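Local coordinates for protein 2,3-dihydroxybenzoate-AMP ligase (Bacillus subtilis, PDB 1MDF) that belongs to the ANL superfamily of AMP-binding enzymes, in which a large N-terminal part carries a small, separate C-terminal domain, at residues Met460-Asp465 and Ala524-Ile529; Thr115-Phe120 and Gly195-Ile200; Leu70-Lys75 and Phe96-Leu101; Leu140-Gln145 and Glu159-Leu164. All coordinates share one frame; numbering follows the deposited sequence.

How the contacts relate
From the N terminus, contact 3 closes first, a short loop of 20 residues in which helix 87-97 joins the parallel strands 77-80 and 101-104. Contact 2 opens next at helix 111-120 and closes at residues 195-200, just before and into strand 199-203. Contact 4 is nested inside that long loop, tying helix 137-146 to the turn ahead of strand 164-165. It touches contact 2, where Thr115 packs on Val144, and contact 3, where Leu70 packs on Leu164; contacts 2 and 3 do not touch. Contact 1 follows in series within the C-terminal part of the chain, its centre about 25 Å from that of contact 2 and about 44 Å from that of contact 3.

Contact 1. Residues Met460-Asp465 and Ala524-Ile529; sequences MVSMPD and ALREAI
Val461 and Met463 of strand 455-465 meet Arg526 and Ile529 of helix 522-533 in a mainly apolar, buried helix-on-sheet contact in the C-terminal part of this AMP-binding enzyme. The axes of the two short segments approach to 7.7 Å at 42°, so helix and strand run in broadly the same direction, and Arg526 and Ile529, about one turn apart, meet successive parts of the strand. Val461 presents both methyl groups to the aliphatic part of Arg526: CG2 lies 3.2 Å from Arg526 CG, a tight approach, and the two side chains cross at about a right angle. Farther along, the arginine chain bends at chi3 (-70°), which brings its guanidinium round so that Val461 CG2 sits at its edge, near its plane. The charged end looks elsewhere, for NH1 forms a salt bridge with Asp431. Ser462 adds a polar atom beside this aliphatic chain, its OG 3.5 Å from Arg526 CD. Around Ile529 the side-chain contacts across the two segments are apolar. Its CG1 stands anti to the backbone N (chi1 -179°) and touches Met463 twice, 3.6 Å from SD and equally far from CB, while Met463 CE leads away. Its CG2 branch meets the strand too, 3.8 Å from Ser462 O and 4.1 Å from Val461 CG1. Strand 455-465 is at the edge of a three-stranded sheet, paired with strand 469-478 through Val461 and Met463; Cys473 from that strand and Arg505 from strand 505-508 also touch Ile529, so the helix lies across one face of the sheet.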
loop_
_atom_site.group_PDB
_atom_site.type_symbol
_atom_site.label_atom_id
_atom_site.label_comp_id
_atom_site.label_asym_id
_atom_site.label_seq_id
_atom_site.Cartn_x
_atom_site.Cartn_y
_atom_site.Cartn_z
ATOM N N MET A 460 -1.922 -8.014 19.100
ATOM C CA MET A 460 -2.366 -9.299 19.632
ATOM C C MET A 460 -2.594 -10.315 18.518
ATOM O O MET A 460 -3.198 -10.008 17.487
ATOM C CB MET A 460 -3.639 -9.118 20.457
ATOM C CG MET A 460 -4.101 -10.386 21.159
ATOM S SD MET A 460 -5.427 -10.084 22.344
ATOM C CE MET A 460 -6.744 -9.656 21.258
ATOM N N VAL A 461 -2.107 -11.532 18.738
ATOM C CA VAL A 461 -2.224 -12.579 17.741
ATOM C C VAL A 461 -2.673 -13.908 18.354
ATOM O O VAL A 461 -2.860 -14.024 19.564
ATOM C CB VAL A 461 -0.867 -12.720 16.997
ATOM C CG1 VAL A 461 -0.115 -13.957 17.450
ATOM C CG2 VAL A 461 -1.096 -12.705 15.509
ATOM N N SER A 462 -2.859 -14.915 17.517
ATOM C CA SER A 462 -3.306 -16.202 18.013
ATOM C C SER A 462 -2.189 -17.222 18.147
ATOM O O SER A 462 -1.210 -17.192 17.405
ATOM C CB SER A 462 -4.373 -16.776 17.083
ATOM O OG SER A 462 -3.781 -17.247 15.884
ATOM N N MET A 463 -2.357 -18.122 19.111
ATOM C CA MET A 463 -1.422 -19.214 19.356
ATOM C C MET A 463 -2.221 -20.513 19.525
ATOM O O MET A 463 -3.324 -20.521 20.086
ATOM C CB MET A 463 -0.546 -18.938 20.595
ATOM C CG MET A 463 -1.248 -18.368 21.815
ATOM S SD MET A 463 -0.094 -18.206 23.223
ATOM C CE MET A 463 -1.208 -18.459 24.621
ATOM N N PRO A 464 -1.673 -21.632 19.031
ATOM C CA PRO A 464 -2.355 -22.927 19.130
ATOM C C PRO A 464 -2.684 -23.340 20.554
ATOM O O PRO A 464 -1.913 -23.100 21.480
ATOM C CB PRO A 464 -1.367 -23.891 18.472
ATOM C CG PRO A 464 -0.633 -23.013 17.492
ATOM C CD PRO A 464 -0.389 -21.772 18.325
ATOM N N ASP A 465 -3.851 -23.957 20.715
ATOM C CA ASP A 465 -4.308 -24.447 22.009
ATOM C C ASP A 465 -5.182 -25.654 21.709
ATOM O O ASP A 465 -6.251 -25.521 21.127
ATOM C CB ASP A 465 -5.106 -23.371 22.737
ATOM C CG ASP A 465 -5.207 -23.631 24.231
ATOM O OD1 ASP A 465 -5.899 -24.593 24.629
ATOM O OD2 ASP A 465 -4.590 -22.873 25.012
ATOM N N ALA A 524 3.990 -13.333 11.068
ATOM C CA ALA A 524 5.311 -13.541 11.643
ATOM C C ALA A 524 5.167 -13.649 13.148
ATOM O O ALA A 524 5.743 -14.541 13.769
ATOM C CB ALA A 524 6.243 -12.386 11.279
ATOM N N LEU A 525 4.406 -12.733 13.734
ATOM C CA LEU A 525 4.178 -12.771 15.168
ATOM C C LEU A 525 3.574 -14.127 15.538
ATOM O O LEU A 525 3.969 -14.721 16.537
ATOM C CB LEU A 525 3.243 -11.637 15.609
ATOM C CG LEU A 525 3.802 -10.209 15.547
ATOM C CD1 LEU A 525 2.686 -9.204 15.834
ATOM C CD2 LEU A 525 4.931 -10.052 16.548
ATOM N N ARG A 526 2.627 -14.622 14.744
ATOM C CA ARG A 526 2.029 -15.928 15.043
ATOM C C ARG A 526 3.123 -16.983 15.037
ATOM O O ARG A 526 3.178 -17.842 15.916
ATOM C CB ARG A 526 0.944 -16.308 14.021
ATOM C CG ARG A 526 -0.370 -15.569 14.223
ATOM C CD ARG A 526 -1.517 -16.221 13.474
ATOM N NE ARG A 526 -1.418 -16.077 12.021
ATOM C CZ ARG A 526 -1.623 -14.943 11.363
ATOM N NH1 ARG A 526 -1.936 -13.836 12.022
ATOM N NH2 ARG A 526 -1.531 -14.923 10.040
ATOM N N GLU A 527 4.002 -16.901 14.043
ATOM C CA GLU A 527 5.106 -17.836 13.926
ATOM C C GLU A 527 6.070 -17.706 15.099
ATOM O O GLU A 527 6.729 -18.672 15.469
ATOM C CB GLU A 527 5.867 -17.594 12.630
ATOM C CG GLU A 527 5.122 -17.999 11.375
ATOM C CD GLU A 527 6.011 -17.931 10.144
ATOM O OE1 GLU A 527 7.145 -18.463 10.204
ATOM O OE2 GLU A 527 5.578 -17.357 9.118
ATOM N N ALA A 528 6.139 -16.509 15.676
ATOM C CA ALA A 528 7.027 -16.214 16.794
ATOM C C ALA A 528 6.577 -16.884 18.086
ATOM O O ALA A 528 7.385 -17.495 18.799
ATOM C CB ALA A 528 7.118 -14.703 16.995
ATOM N N ILE A 529 5.289 -16.747 18.390
ATOM C CA ILE A 529 4.705 -17.339 19.586
ATOM C C ILE A 529 4.631 -18.857 19.393
ATOM O O ILE A 529 4.882 -19.638 20.314
ATOM C CB ILE A 529 3.292 -16.764 19.837
ATOM C CG1 ILE A 529 2.693 -17.374 21.111
ATOM C CG2 ILE A 529 2.416 -17.003 18.621
ATOM C CD1 ILE A 529 3.497 -17.082 22.364
#

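Contact 2. Residues Thr115-Phe120 and Gly195-Ile200; sequences TYFCEF and GLSKLI
Tyr116 and Phe120 of helix 111-120 pack against Leu196 and Leu199, the first on the glycine-, serine- and threonine-rich loop characteristic of ANL enzymes and the second on the strand that follows it. The aromatic groups are arranged by their first torsions. Tyr116 has CG anti to the backbone N (chi1 169°), and Phe120 does likewise at -174°, which sends both rings toward the loop and the strand after it. Phe117 takes the other choice, with CG beside its backbone N, and reaches the loop by the edge of its ring, where CE2 is 4.1 Å from Ser197 CB. The Tyr116 ring is bordered on several sides: CB of Phe120 lies over one face, Phe117 CE2 meets its edge, and the carbonyl O of Ser197 comes to the edge near the ring plane, 3.4 Å from CE2. The carbonyl O of Leu196 approaches the same CE2 obliquely, at 3.1 Å. Leu199 slides past Phe120 in the reverse direction, CD2 to CD2 at 3.8 Å. Strand 184-189 borders the contact through Leu189, which touches Phe117 and Ser197. Tyr116 OH stands 3.6 Å above the plane of the Phe120 ring, toward its rim, with Leu196 CD1 3.3 Å from that oxygen.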
loop_
_atom_site.group_PDB
_atom_site.type_symbol
_atom_site.label_atom_id
_atom_site.label_comp_id
_atom_site.label_asym_id
_atom_site.label_seq_id
_atom_site.Cartn_x
_atom_site.Cartn_y
_atom_site.Cartn_z
ATOM N N THR A 115 12.691 -13.979 -7.320
ATOM C CA THR A 115 12.754 -15.107 -8.249
ATOM C C THR A 115 11.340 -15.534 -8.633
ATOM O O THR A 115 11.046 -15.753 -9.809
ATOM C CB THR A 115 13.505 -16.317 -7.642
ATOM O OG1 THR A 115 14.722 -15.873 -7.033
ATOM C CG2 THR A 115 13.855 -17.316 -8.729
ATOM N N TYR A 116 10.467 -15.647 -7.636
ATOM C CA TYR A 116 9.070 -16.011 -7.878
ATOM C C TYR A 116 8.438 -15.009 -8.859
ATOM O O TYR A 116 7.826 -15.396 -9.850
ATOM C CB TYR A 116 8.284 -16.002 -6.560
ATOM C CG TYR A 116 6.786 -16.106 -6.732
ATOM C CD1 TYR A 116 6.201 -17.276 -7.201
ATOM C CD2 TYR A 116 5.957 -15.018 -6.466
ATOM C CE1 TYR A 116 4.833 -17.368 -7.403
ATOM C CE2 TYR A 116 4.582 -15.099 -6.669
ATOM C CZ TYR A 116 4.031 -16.279 -7.138
ATOM O OH TYR A 116 2.677 -16.369 -7.343
ATOM N N PHE A 117 8.598 -13.720 -8.570
ATOM C CA PHE A 117 8.053 -12.667 -9.414
ATOM C C PHE A 117 8.542 -12.788 -10.851
ATOM O O PHE A 117 7.741 -12.788 -11.782
ATOM C CB PHE A 117 8.440 -11.288 -8.865
ATOM C CG PHE A 117 7.785 -10.941 -7.562
ATOM C CD1 PHE A 117 8.186 -9.810 -6.858
ATOM C CD2 PHE A 117 6.767 -11.735 -7.037
ATOM C CE1 PHE A 117 7.585 -9.478 -5.647
ATOM C CE2 PHE A 117 6.159 -11.413 -5.823
ATOM C CZ PHE A 117 6.568 -10.283 -5.127
ATOM N N CYS A 118 9.856 -12.879 -11.036
ATOM C CA CYS A 118 10.405 -12.996 -12.383
ATOM C C CYS A 118 9.977 -14.295 -13.062
ATOM O O CYS A 118 9.679 -14.321 -14.249
ATOM C CB CYS A 118 11.927 -12.907 -12.343
ATOM S SG CYS A 118 12.516 -11.322 -11.756
ATOM N N GLU A 119 9.936 -15.375 -12.304
ATOM C CA GLU A 119 9.531 -16.649 -12.866
ATOM C C GLU A 119 8.055 -16.582 -13.255
ATOM O O GLU A 119 7.706 -16.673 -14.434
ATOM C CB GLU A 119 9.766 -17.755 -11.841
ATOM C CG GLU A 119 9.763 -19.150 -12.406
ATOM C CD GLU A 119 10.622 -20.094 -11.586
ATOM O OE1 GLU A 119 10.728 -21.281 -11.957
ATOM O OE2 GLU A 119 11.198 -19.644 -10.568
ATOM N N PHE A 120 7.198 -16.401 -12.254
ATOM C CA PHE A 120 5.750 -16.327 -12.439
ATOM C C PHE A 120 5.293 -15.338 -13.510
ATOM O O PHE A 120 4.406 -15.638 -14.309
ATOM C CB PHE A 120 5.097 -15.975 -11.103
ATOM C CG PHE A 120 3.599 -15.999 -11.127
ATOM C CD1 PHE A 120 2.916 -17.097 -11.628
ATOM C CD2 PHE A 120 2.869 -14.929 -10.616
ATOM C CE1 PHE A 120 1.527 -17.134 -11.622
ATOM C CE2 PHE A 120 1.477 -14.951 -10.603
ATOM C CZ PHE A 120 0.804 -16.057 -11.106
ATOM N N GLY A 195 2.591 -15.097 2.020
ATOM C CA GLY A 195 3.793 -14.763 1.283
ATOM C C GLY A 195 3.690 -14.929 -0.216
ATOM O O GLY A 195 4.170 -14.065 -0.955
ATOM N N LEU A 196 3.084 -16.027 -0.672
ATOM C CA LEU A 196 2.936 -16.277 -2.109
ATOM C C LEU A 196 2.906 -14.957 -2.865
ATOM O O LEU A 196 3.771 -14.683 -3.685
ATOM C CB LEU A 196 1.639 -17.050 -2.411
ATOM C CG LEU A 196 1.333 -17.190 -3.914
ATOM C CD1 LEU A 196 2.374 -18.100 -4.556
ATOM C CD2 LEU A 196 -0.058 -17.748 -4.132
ATOM N N SER A 197 1.903 -14.147 -2.553
ATOM C CA SER A 197 1.708 -12.848 -3.171
ATOM C C SER A 197 1.168 -13.033 -4.578
ATOM O O SER A 197 1.884 -13.446 -5.490
ATOM C CB SER A 197 3.015 -12.053 -3.208
ATOM O OG SER A 197 2.766 -10.698 -3.541
ATOM N N LYS A 198 -0.116 -12.741 -4.734
ATOM C CA LYS A 198 -0.784 -12.865 -6.015
ATOM C C LYS A 198 -0.505 -11.582 -6.784
ATOM O O LYS A 198 -0.290 -10.529 -6.182
ATOM C CB LYS A 198 -2.291 -13.010 -5.802
ATOM C CG LYS A 198 -2.700 -13.869 -4.609
ATOM C CD LYS A 198 -2.532 -15.351 -4.879
ATOM C CE LYS A 198 -2.894 -16.186 -3.652
ATOM N NZ LYS A 198 -3.039 -17.648 -3.972
ATOM N N LEU A 199 -0.495 -11.658 -8.110
ATOM C CA LEU A 199 -0.275 -10.462 -8.907
ATOM C C LEU A 199 -1.626 -9.867 -9.276
ATOM O O LEU A 199 -2.622 -10.577 -9.368
ATOM C CB LEU A 199 0.556 -10.786 -10.143
ATOM C CG LEU A 199 2.061 -10.589 -9.930
ATOM C CD1 LEU A 199 2.510 -11.209 -8.612
ATOM C CD2 LEU A 199 2.817 -11.205 -11.094
ATOM N N ILE A 200 -1.664 -8.554 -9.458
ATOM C CA ILE A 200 -2.913 -7.873 -9.766
ATOM C C ILE A 200 -2.885 -7.003 -11.014
ATOM O O ILE A 200 -2.268 -5.948 -11.021
ATOM C CB ILE A 200 -3.337 -7.008 -8.595
ATOM C CG1 ILE A 200 -3.426 -7.871 -7.324
ATOM C CG2 ILE A 200 -4.672 -6.365 -8.901
ATOM C CD1 ILE A 200 -3.781 -7.097 -6.051
#

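Contact 3. Residues Leu70-Lys75 and Phe96-Leu101; sequences LGIQQK and FRLGAL. With SO4 (sulfate ion), chain B.
Lys75 N gives a hydrogen bond to Gly99 O, 3.0 Å long and nearly straight at 163°. Next to it, the CA of Gln74 makes a C-H...O contact with Leu98 O, at 3.1 Å. The apolar part is Ile72, whose CG2 rests 3.6 Å from Ala100 CB and 3.8 Å from Leu98 CD2, the isoleucine and leucine crossing at about a right angle. Gln74 runs out extended, with CG opposite its backbone N (chi1 -176°), so that CG passes 3.9 Å from Gly99 CA; beyond that its NE2 is bonded to the carbonyl O of Glu178. Schellman motifs shape both segments: Gly71 and Gly99 each end a helix in this way, at positive phi. Outermost is the Lys75 chain, bent at chi2 and chi3, whose NZ is hydrogen-bonded to O2 of a sulfate ion at 3.3 Å; Lys3 N holds the same ion. Leu98 also packs on Ala64 and Phe67 of helix 53-70. Beyond the contact, Leu101 pairs through its backbone with Asp76 and Val78, where the parallel strands 77-80 and 101-104 begin, joined by helix 87-97 in a beta-alpha-beta crossover.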
loop_
_atom_site.group_PDB
_atom_site.type_symbol
_atom_site.label_atom_id
_atom_site.label_comp_id
_atom_site.label_asym_id
_atom_site.label_seq_id
_atom_site.Cartn_x
_atom_site.Cartn_y
_atom_site.Cartn_z
ATOM N N LEU A 70 16.836 -2.231 -26.389
ATOM C CA LEU A 70 17.389 -3.333 -25.612
ATOM C C LEU A 70 16.634 -4.634 -25.901
ATOM O O LEU A 70 17.199 -5.725 -25.803
ATOM C CB LEU A 70 17.318 -3.013 -24.118
ATOM C CG LEU A 70 18.049 -3.962 -23.164
ATOM C CD1 LEU A 70 19.544 -3.881 -23.429
ATOM C CD2 LEU A 70 17.736 -3.590 -21.710
ATOM N N GLY A 71 15.352 -4.518 -26.245
ATOM C CA GLY A 71 14.565 -5.697 -26.567
ATOM C C GLY A 71 13.241 -5.866 -25.838
ATOM O O GLY A 71 12.550 -6.862 -26.046
ATOM N N ILE A 72 12.870 -4.914 -24.986
ATOM C CA ILE A 72 11.611 -5.033 -24.259
ATOM C C ILE A 72 10.443 -4.715 -25.188
ATOM O O ILE A 72 10.445 -3.701 -25.879
ATOM C CB ILE A 72 11.606 -4.117 -23.010
ATOM C CG1 ILE A 72 12.708 -4.587 -22.053
ATOM C CG2 ILE A 72 10.251 -4.173 -22.312
ATOM C CD1 ILE A 72 12.803 -3.810 -20.764
ATOM N N GLN A 73 9.452 -5.602 -25.209
ATOM C CA GLN A 73 8.294 -5.432 -26.083
ATOM C C GLN A 73 7.000 -5.139 -25.359
ATOM O O GLN A 73 6.913 -5.238 -24.141
ATOM C CB GLN A 73 8.078 -6.682 -26.934
ATOM C CG GLN A 73 9.272 -7.102 -27.749
ATOM C CD GLN A 73 8.956 -8.261 -28.677
ATOM O OE1 GLN A 73 8.401 -9.281 -28.262
ATOM N NE2 GLN A 73 9.315 -8.107 -29.945
ATOM N N GLN A 74 5.981 -4.798 -26.136
ATOM C CA GLN A 74 4.678 -4.515 -25.579
ATOM C C GLN A 74 4.152 -5.818 -24.984
ATOM O O GLN A 74 4.226 -6.873 -25.607
ATOM C CB GLN A 74 3.759 -4.000 -26.673
ATOM C CG GLN A 74 2.403 -3.592 -26.187
ATOM C CD GLN A 74 1.609 -2.872 -27.253
ATOM O OE1 GLN A 74 1.470 -3.359 -28.377
ATOM N NE2 GLN A 74 1.083 -1.707 -26.908
ATOM N N LYS A 75 3.643 -5.724 -23.760
ATOM C CA LYS A 75 3.112 -6.857 -23.001
ATOM C C LYS A 75 4.172 -7.570 -22.154
ATOM O O LYS A 75 3.834 -8.417 -21.334
ATOM C CB LYS A 75 2.411 -7.872 -23.916
ATOM C CG LYS A 75 1.017 -7.445 -24.372
ATOM C CD LYS A 75 0.046 -8.637 -24.533
ATOM C CE LYS A 75 0.478 -9.618 -25.631
ATOM N NZ LYS A 75 -0.474 -10.766 -25.778
ATOM N N PHE A 96 5.415 2.253 -19.604
ATOM C CA PHE A 96 4.022 2.507 -19.963
ATOM C C PHE A 96 3.871 2.813 -21.447
ATOM O O PHE A 96 2.928 2.347 -22.083
ATOM C CB PHE A 96 3.457 3.677 -19.143
ATOM C CG PHE A 96 3.074 3.313 -17.722
ATOM C CD1 PHE A 96 3.107 4.281 -16.713
ATOM C CD2 PHE A 96 2.691 2.011 -17.390
ATOM C CE1 PHE A 96 2.775 3.960 -15.401
ATOM C CE2 PHE A 96 2.360 1.682 -16.082
ATOM C CZ PHE A 96 2.402 2.657 -15.085
ATOM N N ARG A 97 4.800 3.592 -21.997
ATOM C CA ARG A 97 4.751 3.961 -23.409
ATOM C C ARG A 97 5.147 2.799 -24.319
ATOM O O ARG A 97 4.803 2.783 -25.505
ATOM C CB ARG A 97 5.657 5.166 -23.679
ATOM C CG ARG A 97 5.447 6.326 -22.709
ATOM C CD ARG A 97 5.157 7.638 -23.412
ATOM N NE ARG A 97 6.145 8.646 -23.062
ATOM C CZ ARG A 97 5.857 9.873 -22.643
ATOM N NH1 ARG A 97 4.600 10.257 -22.511
ATOM N NH2 ARG A 97 6.836 10.722 -22.364
ATOM N N LEU A 98 5.869 1.829 -23.760
ATOM C CA LEU A 98 6.288 0.645 -24.508
ATOM C C LEU A 98 5.190 -0.406 -24.356
ATOM O O LEU A 98 5.260 -1.496 -24.929
ATOM C CB LEU A 98 7.601 0.079 -23.945
ATOM C CG LEU A 98 8.845 0.077 -24.842
ATOM C CD1 LEU A 98 9.627 1.368 -24.658
ATOM C CD2 LEU A 98 9.725 -1.095 -24.481
ATOM N N GLY A 99 4.164 -0.070 -23.591
ATOM C CA GLY A 99 3.117 -1.037 -23.363
ATOM C C GLY A 99 3.682 -2.165 -22.512
ATOM O O GLY A 99 3.020 -3.180 -22.297
ATOM N N ALA A 100 4.912 -1.991 -22.028
ATOM C CA ALA A 100 5.571 -3.005 -21.194
ATOM C C ALA A 100 4.960 -2.927 -19.809
ATOM O O ALA A 100 4.625 -1.846 -19.328
ATOM C CB ALA A 100 7.098 -2.770 -21.134
ATOM N N LEU A 101 4.824 -4.078 -19.166
ATOM C CA LEU A 101 4.187 -4.138 -17.860
ATOM C C LEU A 101 5.087 -4.273 -16.641
ATOM O O LEU A 101 5.792 -5.260 -16.471
ATOM C CB LEU A 101 3.142 -5.264 -17.863
ATOM C CG LEU A 101 1.740 -4.983 -18.434
ATOM C CD1 LEU A 101 1.807 -4.257 -19.759
ATOM C CD2 LEU A 101 1.009 -6.306 -18.605
HETATM S S SO4 B . 1.248 -13.007 -22.869
HETATM O O1 SO4 B . 1.580 -13.361 -21.478
HETATM O O2 SO4 B . -0.066 -12.339 -22.925
HETATM O O3 SO4 B . 2.277 -12.103 -23.422
HETATM O O4 SO4 B . 1.211 -14.250 -23.658
#

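Contact 4. Residues Leu140-Gln145 and Glu159-Leu164; sequences LARQVQ and EAEEFL
A salt-bridge network at the surface joins Arg142 of helix 137-146 to Glu161 and Glu162 of a type II' beta turn running from Ala160 to Phe163. The arginine chain is extended from CG to NE and reaches over to the turn. Its NE bonds Glu162 OE2 at 2.7 Å, on the syn side of the carboxylate, while its NH2 faces the other oxygen of that carboxylate. Glu161 approaches from another direction: OE1 lies in the guanidinium plane, 2.7 Å from NH2, and its carboxylate is turned 81° from that plane. A water donates to this oxygen and makes a weak bond to Arg142 NH1, and Arg138 shares the oxygen through a second salt bridge. Beneath the charges, Phe163 CE1 sits 4.1 Å over one face of the guanidinium, near its centre, and Glu162 CG lies over the centre of one Phe163 ring face. Arg142 CG and Gln145 OE1 come to the edge of that ring, and Ala141 CB packs on its CZ at 4.2 Å. Gln145 NE2 is held by the Leu151 carbonyl. Strand 154-157, which touches Phe163, pairs in parallel with strand 125-132; helix 137-146 connects them as a beta-alpha-beta crossover, and the following turn folds back on that helix.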
loop_
_atom_site.group_PDB
_atom_site.type_symbol
_atom_site.label_atom_id
_atom_site.label_comp_id
_atom_site.label_asym_id
_atom_site.label_seq_id
_atom_site.Cartn_x
_atom_site.Cartn_y
_atom_site.Cartn_z
ATOM N N LEU A 140 21.909 -9.333 -4.850
ATOM C CA LEU A 140 20.627 -10.026 -4.782
ATOM C C LEU A 140 20.286 -10.475 -6.201
ATOM O O LEU A 140 19.731 -11.558 -6.409
ATOM C CB LEU A 140 19.534 -9.080 -4.269
ATOM C CG LEU A 140 18.061 -9.410 -4.565
ATOM C CD1 LEU A 140 17.704 -10.802 -4.051
ATOM C CD2 LEU A 140 17.179 -8.355 -3.917
ATOM N N ALA A 141 20.628 -9.627 -7.171
ATOM C CA ALA A 141 20.376 -9.910 -8.577
ATOM C C ALA A 141 21.200 -11.117 -9.030
ATOM O O ALA A 141 20.738 -11.928 -9.828
ATOM C CB ALA A 141 20.718 -8.696 -9.417
ATOM N N ARG A 142 22.426 -11.237 -8.530
ATOM C CA ARG A 142 23.241 -12.385 -8.901
ATOM C C ARG A 142 22.601 -13.646 -8.335
ATOM O O ARG A 142 22.590 -14.680 -8.990
ATOM C CB ARG A 142 24.677 -12.234 -8.389
ATOM C CG ARG A 142 25.426 -11.094 -9.065
ATOM C CD ARG A 142 26.897 -11.083 -8.747
ATOM N NE ARG A 142 27.496 -9.823 -9.165
ATOM C CZ ARG A 142 27.249 -8.654 -8.580
ATOM N NH1 ARG A 142 26.425 -8.606 -7.552
ATOM N NH2 ARG A 142 27.800 -7.535 -9.033
ATOM N N GLN A 143 22.045 -13.554 -7.130
ATOM C CA GLN A 143 21.402 -14.705 -6.512
ATOM C C GLN A 143 20.189 -15.125 -7.324
ATOM O O GLN A 143 19.854 -16.303 -7.392
ATOM C CB GLN A 143 20.954 -14.385 -5.093
ATOM C CG GLN A 143 22.032 -13.806 -4.227
ATOM C CD GLN A 143 21.572 -13.622 -2.809
ATOM O OE1 GLN A 143 21.480 -14.584 -2.050
ATOM N NE2 GLN A 143 21.261 -12.383 -2.439
ATOM N N VAL A 144 19.521 -14.147 -7.927
ATOM C CA VAL A 144 18.351 -14.434 -8.736
ATOM C C VAL A 144 18.736 -15.167 -10.012
ATOM O O VAL A 144 18.113 -16.165 -10.364
ATOM C CB VAL A 144 17.583 -13.137 -9.096
ATOM C CG1 VAL A 144 16.522 -13.423 -10.146
ATOM C CG2 VAL A 144 16.931 -12.568 -7.847
ATOM N N GLN A 145 19.767 -14.676 -10.694
ATOM C CA GLN A 145 20.218 -15.286 -11.942
ATOM C C GLN A 145 20.669 -16.727 -11.766
ATOM O O GLN A 145 20.339 -17.585 -12.588
ATOM C CB GLN A 145 21.358 -14.479 -12.569
ATOM C CG GLN A 145 20.966 -13.086 -13.025
ATOM C CD GLN A 145 21.913 -12.521 -14.075
ATOM O OE1 GLN A 145 23.111 -12.376 -13.838
ATOM N NE2 GLN A 145 21.372 -12.200 -15.242
ATOM N N GLU A 159 25.572 2.344 -9.892
ATOM C CA GLU A 159 26.785 1.669 -10.357
ATOM C C GLU A 159 26.477 0.231 -10.791
ATOM O O GLU A 159 26.534 -0.705 -9.992
ATOM C CB GLU A 159 27.838 1.694 -9.254
ATOM C CG GLU A 159 29.128 2.335 -9.715
ATOM C CD GLU A 159 28.898 3.675 -10.401
ATOM O OE1 GLU A 159 28.571 4.654 -9.694
ATOM O OE2 GLU A 159 29.037 3.743 -11.649
ATOM N N ALA A 160 26.158 0.082 -12.073
ATOM C CA ALA A 160 25.785 -1.196 -12.664
ATOM C C ALA A 160 26.758 -2.354 -12.495
ATOM O O ALA A 160 26.348 -3.514 -12.516
ATOM C CB ALA A 160 25.499 -0.996 -14.140
ATOM N N GLU A 161 28.038 -2.049 -12.320
ATOM C CA GLU A 161 29.053 -3.093 -12.201
ATOM C C GLU A 161 28.996 -3.921 -13.484
ATOM O O GLU A 161 29.235 -3.391 -14.564
ATOM C CB GLU A 161 28.814 -3.972 -10.961
ATOM C CG GLU A 161 29.143 -3.267 -9.648
ATOM C CD GLU A 161 29.086 -4.178 -8.422
ATOM O OE1 GLU A 161 28.100 -4.935 -8.275
ATOM O OE2 GLU A 161 30.025 -4.124 -7.589
ATOM N N GLU A 162 28.657 -5.200 -13.387
ATOM C CA GLU A 162 28.601 -6.033 -14.584
ATOM C C GLU A 162 27.248 -5.966 -15.280
ATOM O O GLU A 162 27.052 -6.592 -16.321
ATOM C CB GLU A 162 28.879 -7.489 -14.231
ATOM C CG GLU A 162 27.734 -8.130 -13.482
ATOM C CD GLU A 162 28.139 -8.620 -12.116
ATOM O OE1 GLU A 162 28.709 -7.824 -11.343
ATOM O OE2 GLU A 162 27.884 -9.806 -11.817
ATOM N N PHE A 163 26.313 -5.212 -14.714
ATOM C CA PHE A 163 24.993 -5.138 -15.309
ATOM C C PHE A 163 24.772 -3.981 -16.266
ATOM O O PHE A 163 25.700 -3.254 -16.612
ATOM C CB PHE A 163 23.932 -5.137 -14.211
ATOM C CG PHE A 163 23.934 -6.380 -13.395
ATOM C CD1 PHE A 163 24.281 -6.347 -12.053
ATOM C CD2 PHE A 163 23.651 -7.608 -13.987
ATOM C CE1 PHE A 163 24.353 -7.520 -11.313
ATOM C CE2 PHE A 163 23.718 -8.785 -13.258
ATOM C CZ PHE A 163 24.072 -8.741 -11.916
ATOM N N LEU A 164 23.526 -3.842 -16.706
ATOM C CA LEU A 164 23.144 -2.794 -17.640
ATOM C C LEU A 164 22.761 -1.507 -16.923
ATOM O O LEU A 164 21.718 -1.446 -16.283
ATOM C CB LEU A 164 21.955 -3.249 -18.492
ATOM C CG LEU A 164 22.064 -4.449 -19.436
ATOM C CD1 LEU A 164 20.680 -4.793 -19.966
ATOM C CD2 LEU A 164 23.004 -4.134 -20.590
HETATM O O HOH W 1 27.520 -5.889 -6.000
#